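Local coordinates for proximal thread matrix protein 1 (Mytilus galloprovincialis, PDB 4CN9), which probably binds collagen in the matrix of the mussel byssus through two tandem von Willebrand factor type A domains, and binds zinc, at residues V237-C249 against V434-H446. Sequence-based numbering, arbitrary orientation.
Sequences VIDLACEVCVVDC and VKLACMSCKPRAH. With ZN (zinc ion), chain D.
Strands 243-247 and 439-443 pair antiparallel, as two strands of a small three-stranded sheet joining the two von Willebrand factor type A domains; strand 48-49 lies on the far side of 439-447. Each strand leaves the end of its own domain's helix, 234-241 or 430-437, and runs back along the other at 161°. V244 and V246 are the hydrogen-bonded positions, facing K442 and S440; V244 N hydrogen-bonds K442 O at 2.8 Å, and S440 N meets V246 O almost head-on. Two disulfides lock the pair. C245 and C441, at a non-hydrogen-bonded position, join SG to SG at 2.1 Å on the face shared with E243, P443, V247 and M439. Nearer helix 430-437, C249 SG bonds C438 SG, while D248 N hydrogen-bonds C438 O from above the carbonyl plane. E243 points CG anti to its backbone N (chi1 -172°) and bends at chi2, which lays its carboxylate alongside the partner strand: OE1 sits 3.1 Å from P443 CA and OE2 3.4 Å from C441 CB. An alanine here is likely to leave P443 CA and C441 CB without the carboxylate that now covers them. Next to E243, where helix 234-241 gives out, C242, disulfide-bonded to C50, rests its CB 3.7 Å from A445 CB. Just beyond, H446 joins E49 and D51 at the zinc ion, NE2 binding the metal at 2.0 Å while ND1 gives a weak hydrogen bond to R444 O.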
loop_
_atom_site.group_PDB
_atom_site.type_symbol
_atom_site.label_atom_id
_atom_site.label_comp_id
_atom_site.label_asym_id
_atom_site.label_seq_id
_atom_site.Cartn_x
_atom_site.Cartn_y
_atom_site.Cartn_z
ATOM N N VAL A 237 -6.061 -2.261 -12.875
ATOM C CA VAL A 237 -6.631 -1.159 -12.129
ATOM C C VAL A 237 -7.909 -1.592 -11.442
ATOM O O VAL A 237 -8.133 -1.269 -10.284
ATOM C CB VAL A 237 -6.884 0.070 -13.028
ATOM C CG1 VAL A 237 -7.678 1.130 -12.290
ATOM C CG2 VAL A 237 -5.564 0.645 -13.515
ATOM N N ILE A 238 -8.754 -2.333 -12.151
ATOM C CA ILE A 238 -9.994 -2.805 -11.575
ATOM C C ILE A 238 -9.719 -3.787 -10.433
ATOM O O ILE A 238 -10.416 -3.775 -9.427
ATOM C CB ILE A 238 -10.883 -3.493 -12.630
ATOM C CG1 ILE A 238 -11.223 -2.513 -13.758
ATOM C CG2 ILE A 238 -12.137 -4.051 -11.978
ATOM C CD1 ILE A 238 -11.806 -1.186 -13.295
ATOM N N ASP A 239 -8.707 -4.636 -10.603
ATOM C CA ASP A 239 -8.330 -5.596 -9.566
ATOM C C ASP A 239 -7.929 -4.886 -8.285
ATOM O O ASP A 239 -8.313 -5.307 -7.198
ATOM C CB ASP A 239 -7.170 -6.482 -10.032
ATOM C CG ASP A 239 -7.600 -7.515 -11.062
ATOM O OD1 ASP A 239 -8.819 -7.736 -11.211
ATOM O OD2 ASP A 239 -6.717 -8.104 -11.716
ATOM N N LEU A 240 -7.142 -3.819 -8.421
ATOM C CA LEU A 240 -6.724 -3.025 -7.258
ATOM C C LEU A 240 -7.875 -2.209 -6.676
ATOM O O LEU A 240 -7.981 -2.060 -5.454
ATOM C CB LEU A 240 -5.570 -2.095 -7.632
ATOM C CG LEU A 240 -4.251 -2.743 -8.050
ATOM C CD1 LEU A 240 -3.393 -1.762 -8.842
ATOM C CD2 LEU A 240 -3.498 -3.231 -6.819
ATOM N N ALA A 241 -8.736 -1.673 -7.540
ATOM C CA ALA A 241 -9.876 -0.883 -7.073
ATOM C C ALA A 241 -10.840 -1.762 -6.307
ATOM O O ALA A 241 -11.524 -1.297 -5.395
ATOM C CB ALA A 241 -10.599 -0.233 -8.239
ATOM N N CYS A 242 -10.891 -3.040 -6.679
ATOM C CA CYS A 242 -11.833 -3.961 -6.068
ATOM C C CYS A 242 -11.198 -4.735 -4.912
ATOM O O CYS A 242 -11.802 -5.662 -4.383
ATOM C CB CYS A 242 -12.355 -4.954 -7.116
ATOM S SG CYS A 242 -14.119 -5.278 -6.998
ATOM N N GLU A 243 -9.970 -4.371 -4.550
ATOM C CA GLU A 243 -9.308 -4.959 -3.397
ATOM C C GLU A 243 -9.866 -4.305 -2.137
ATOM O O GLU A 243 -9.743 -3.103 -1.952
ATOM C CB GLU A 243 -7.800 -4.736 -3.493
ATOM C CG GLU A 243 -6.971 -5.467 -2.448
ATOM C CD GLU A 243 -6.794 -6.949 -2.752
ATOM O OE1 GLU A 243 -7.231 -7.406 -3.829
ATOM O OE2 GLU A 243 -6.208 -7.658 -1.912
ATOM N N VAL A 244 -10.513 -5.079 -1.277
ATOM C CA VAL A 244 -11.046 -4.502 -0.050
ATOM C C VAL A 244 -10.154 -4.874 1.121
ATOM O O VAL A 244 -9.959 -6.047 1.424
ATOM C CB VAL A 244 -12.493 -4.930 0.216
ATOM C CG1 VAL A 244 -12.992 -4.306 1.513
ATOM C CG2 VAL A 244 -13.385 -4.519 -0.952
ATOM N N CYS A 245 -9.601 -3.857 1.765
ATOM C CA CYS A 245 -8.668 -4.057 2.866
ATOM C C CYS A 245 -9.299 -3.505 4.135
ATOM O O CYS A 245 -9.675 -2.344 4.159
ATOM C CB CYS A 245 -7.346 -3.334 2.567
ATOM S SG CYS A 245 -6.257 -4.139 1.328
ATOM N N VAL A 246 -9.443 -4.336 5.173
ATOM C CA VAL A 246 -9.971 -3.888 6.476
ATOM C C VAL A 246 -9.048 -4.294 7.618
ATOM O O VAL A 246 -8.207 -5.177 7.454
ATOM C CB VAL A 246 -11.353 -4.495 6.793
ATOM C CG1 VAL A 246 -12.335 -4.214 5.673
ATOM C CG2 VAL A 246 -11.235 -5.997 7.051
ATOM N N VAL A 247 -9.202 -3.655 8.776
ATOM C CA VAL A 247 -8.471 -4.083 9.965
ATOM C C VAL A 247 -9.255 -5.196 10.671
ATOM O O VAL A 247 -10.355 -4.971 11.174
ATOM C CB VAL A 247 -8.234 -2.927 10.950
ATOM C CG1 VAL A 247 -7.613 -3.460 12.256
ATOM C CG2 VAL A 247 -7.353 -1.874 10.336
ATOM N N ASP A 248 -8.698 -6.400 10.699
ATOM C CA ASP A 248 -9.399 -7.543 11.303
ATOM C C ASP A 248 -8.449 -8.498 12.025
ATOM O O ASP A 248 -7.860 -9.394 11.408
ATOM C CB ASP A 248 -10.181 -8.306 10.234
ATOM C CG ASP A 248 -11.038 -9.439 10.820
ATOM O OD1 ASP A 248 -11.157 -9.536 12.058
ATOM O OD2 ASP A 248 -11.601 -10.228 10.034
ATOM N N CYS A 249 -8.317 -8.304 13.337
ATOM C CA CYS A 249 -7.466 -9.142 14.173
ATOM C C CYS A 249 -8.048 -10.525 14.447
ATOM O O CYS A 249 -7.467 -11.314 15.211
ATOM C CB CYS A 249 -7.184 -8.446 15.505
ATOM S SG CYS A 249 -6.256 -6.905 15.361
ATOM N N VAL A 434 0.218 -2.902 15.079
ATOM C CA VAL A 434 -0.882 -3.867 15.187
ATOM C C VAL A 434 -1.957 -3.662 14.109
ATOM O O VAL A 434 -2.442 -4.639 13.522
ATOM C CB VAL A 434 -1.510 -3.838 16.613
ATOM C CG1 VAL A 434 -2.816 -4.596 16.663
ATOM C CG2 VAL A 434 -0.526 -4.418 17.635
ATOM N N LYS A 435 -2.327 -2.407 13.843
ATOM C CA LYS A 435 -3.331 -2.119 12.822
ATOM C C LYS A 435 -2.882 -2.633 11.468
ATOM O O LYS A 435 -3.704 -3.092 10.685
ATOM C CB LYS A 435 -3.617 -0.619 12.685
ATOM C CG LYS A 435 -4.463 -0.010 13.795
ATOM C CD LYS A 435 -4.702 1.477 13.512
ATOM C CE LYS A 435 -5.326 2.200 14.701
ATOM N NZ LYS A 435 -5.480 3.665 14.444
ATOM N N LEU A 436 -1.586 -2.543 11.182
ATOM C CA LEU A 436 -1.060 -3.110 9.941
ATOM C C LEU A 436 -0.965 -4.643 10.018
ATOM O O LEU A 436 -1.328 -5.336 9.079
ATOM C CB LEU A 436 0.307 -2.501 9.615
ATOM C CG LEU A 436 0.312 -0.974 9.470
ATOM C CD1 LEU A 436 1.703 -0.451 9.174
ATOM C CD2 LEU A 436 -0.654 -0.534 8.385
ATOM N N ALA A 437 -0.465 -5.179 11.131
ATOM C CA ALA A 437 -0.368 -6.623 11.282
ATOM C C ALA A 437 -1.736 -7.279 11.136
ATOM O O ALA A 437 -1.839 -8.395 10.620
ATOM C CB ALA A 437 0.251 -6.992 12.624
ATOM N N CYS A 438 -2.783 -6.587 11.590
ATOM C CA CYS A 438 -4.149 -7.099 11.501
ATOM C C CYS A 438 -4.842 -6.818 10.171
ATOM O O CYS A 438 -6.001 -7.184 9.990
ATOM C CB CYS A 438 -5.002 -6.519 12.650
ATOM S SG CYS A 438 -4.571 -7.258 14.253
ATOM N N MET A 439 -4.161 -6.139 9.248
ATOM C CA MET A 439 -4.812 -5.769 7.999
ATOM C C MET A 439 -5.086 -7.014 7.174
ATOM O O MET A 439 -4.246 -7.909 7.073
ATOM C CB MET A 439 -3.964 -4.784 7.202
ATOM C CG MET A 439 -4.725 -4.071 6.085
ATOM S SD MET A 439 -3.661 -2.888 5.220
ATOM C CE MET A 439 -2.437 -4.041 4.619
ATOM N N SER A 440 -6.278 -7.058 6.590
ATOM C CA SER A 440 -6.749 -8.214 5.842
ATOM C C SER A 440 -7.327 -7.720 4.520
ATOM O O SER A 440 -8.319 -6.978 4.499
ATOM C CB SER A 440 -7.822 -8.954 6.649
ATOM O OG SER A 440 -8.303 -10.068 5.924
ATOM N N CYS A 441 -6.688 -8.117 3.422
ATOM C CA CYS A 441 -7.049 -7.640 2.094
ATOM C C CYS A 441 -7.661 -8.758 1.257
ATOM O O CYS A 441 -7.072 -9.831 1.116
ATOM C CB CYS A 441 -5.810 -7.110 1.378
ATOM S SG CYS A 441 -5.094 -5.661 2.136
ATOM N N LYS A 442 -8.833 -8.492 0.692
ATOM C CA LYS A 442 -9.557 -9.482 -0.095
ATOM C C LYS A 442 -9.841 -8.943 -1.505
ATOM O O LYS A 442 -10.433 -7.871 -1.651
ATOM C CB LYS A 442 -10.870 -9.838 0.614
ATOM C CG LYS A 442 -10.702 -10.808 1.785
ATOM C CD LYS A 442 -10.542 -12.243 1.284
ATOM C CE LYS A 442 -9.718 -13.116 2.231
ATOM N NZ LYS A 442 -9.395 -14.452 1.626
ATOM N N PRO A 443 -9.409 -9.680 -2.547
ATOM C CA PRO A 443 -9.714 -9.299 -3.935
ATOM C C PRO A 443 -11.149 -9.657 -4.319
ATOM O O PRO A 443 -11.564 -10.783 -4.083
ATOM C CB PRO A 443 -8.717 -10.127 -4.750
ATOM C CG PRO A 443 -8.454 -11.320 -3.920
ATOM C CD PRO A 443 -8.539 -10.867 -2.484
ATOM N N ARG A 444 -11.888 -8.718 -4.907
ATOM C CA ARG A 444 -13.304 -8.938 -5.196
ATOM C C ARG A 444 -13.664 -8.786 -6.678
ATOM O O ARG A 444 -14.828 -8.946 -7.054
ATOM C CB ARG A 444 -14.159 -7.998 -4.349
ATOM C CG ARG A 444 -14.212 -8.374 -2.865
ATOM C CD ARG A 444 -15.439 -7.801 -2.140
ATOM N NE ARG A 444 -16.685 -7.919 -2.909
ATOM C CZ ARG A 444 -17.909 -7.801 -2.397
ATOM N NH1 ARG A 444 -18.086 -7.579 -1.098
ATOM N NH2 ARG A 444 -18.965 -7.916 -3.190
ATOM N N ALA A 445 -12.683 -8.483 -7.519
ATOM C CA ALA A 445 -12.948 -8.380 -8.952
ATOM C C ALA A 445 -13.119 -9.778 -9.570
ATOM O O ALA A 445 -12.598 -10.769 -9.048
ATOM C CB ALA A 445 -11.845 -7.627 -9.647
ATOM N N HIS A 446 -13.861 -9.840 -10.672
ATOM C CA HIS A 446 -14.116 -11.091 -11.373
ATOM C C HIS A 446 -14.446 -10.799 -12.835
ATOM O O HIS A 446 -14.739 -9.656 -13.197
ATOM C CB HIS A 446 -15.273 -11.845 -10.713
ATOM C CG HIS A 446 -16.508 -11.018 -10.543
ATOM N ND1 HIS A 446 -16.754 -10.282 -9.405
ATOM C CD2 HIS A 446 -17.557 -10.794 -11.371
ATOM C CE1 HIS A 446 -17.909 -9.649 -9.530
ATOM N NE2 HIS A 446 -18.418 -9.944 -10.713
HETATM ZN ZN ZN D . -20.121 -8.896 -10.639
HETATM O O HOH W 1 -9.798 -7.471 -6.712
HETATM O O HOH W 2 -21.460 -10.489 -10.404
HETATM O O HOH W 3 -22.164 -8.626 -10.936
#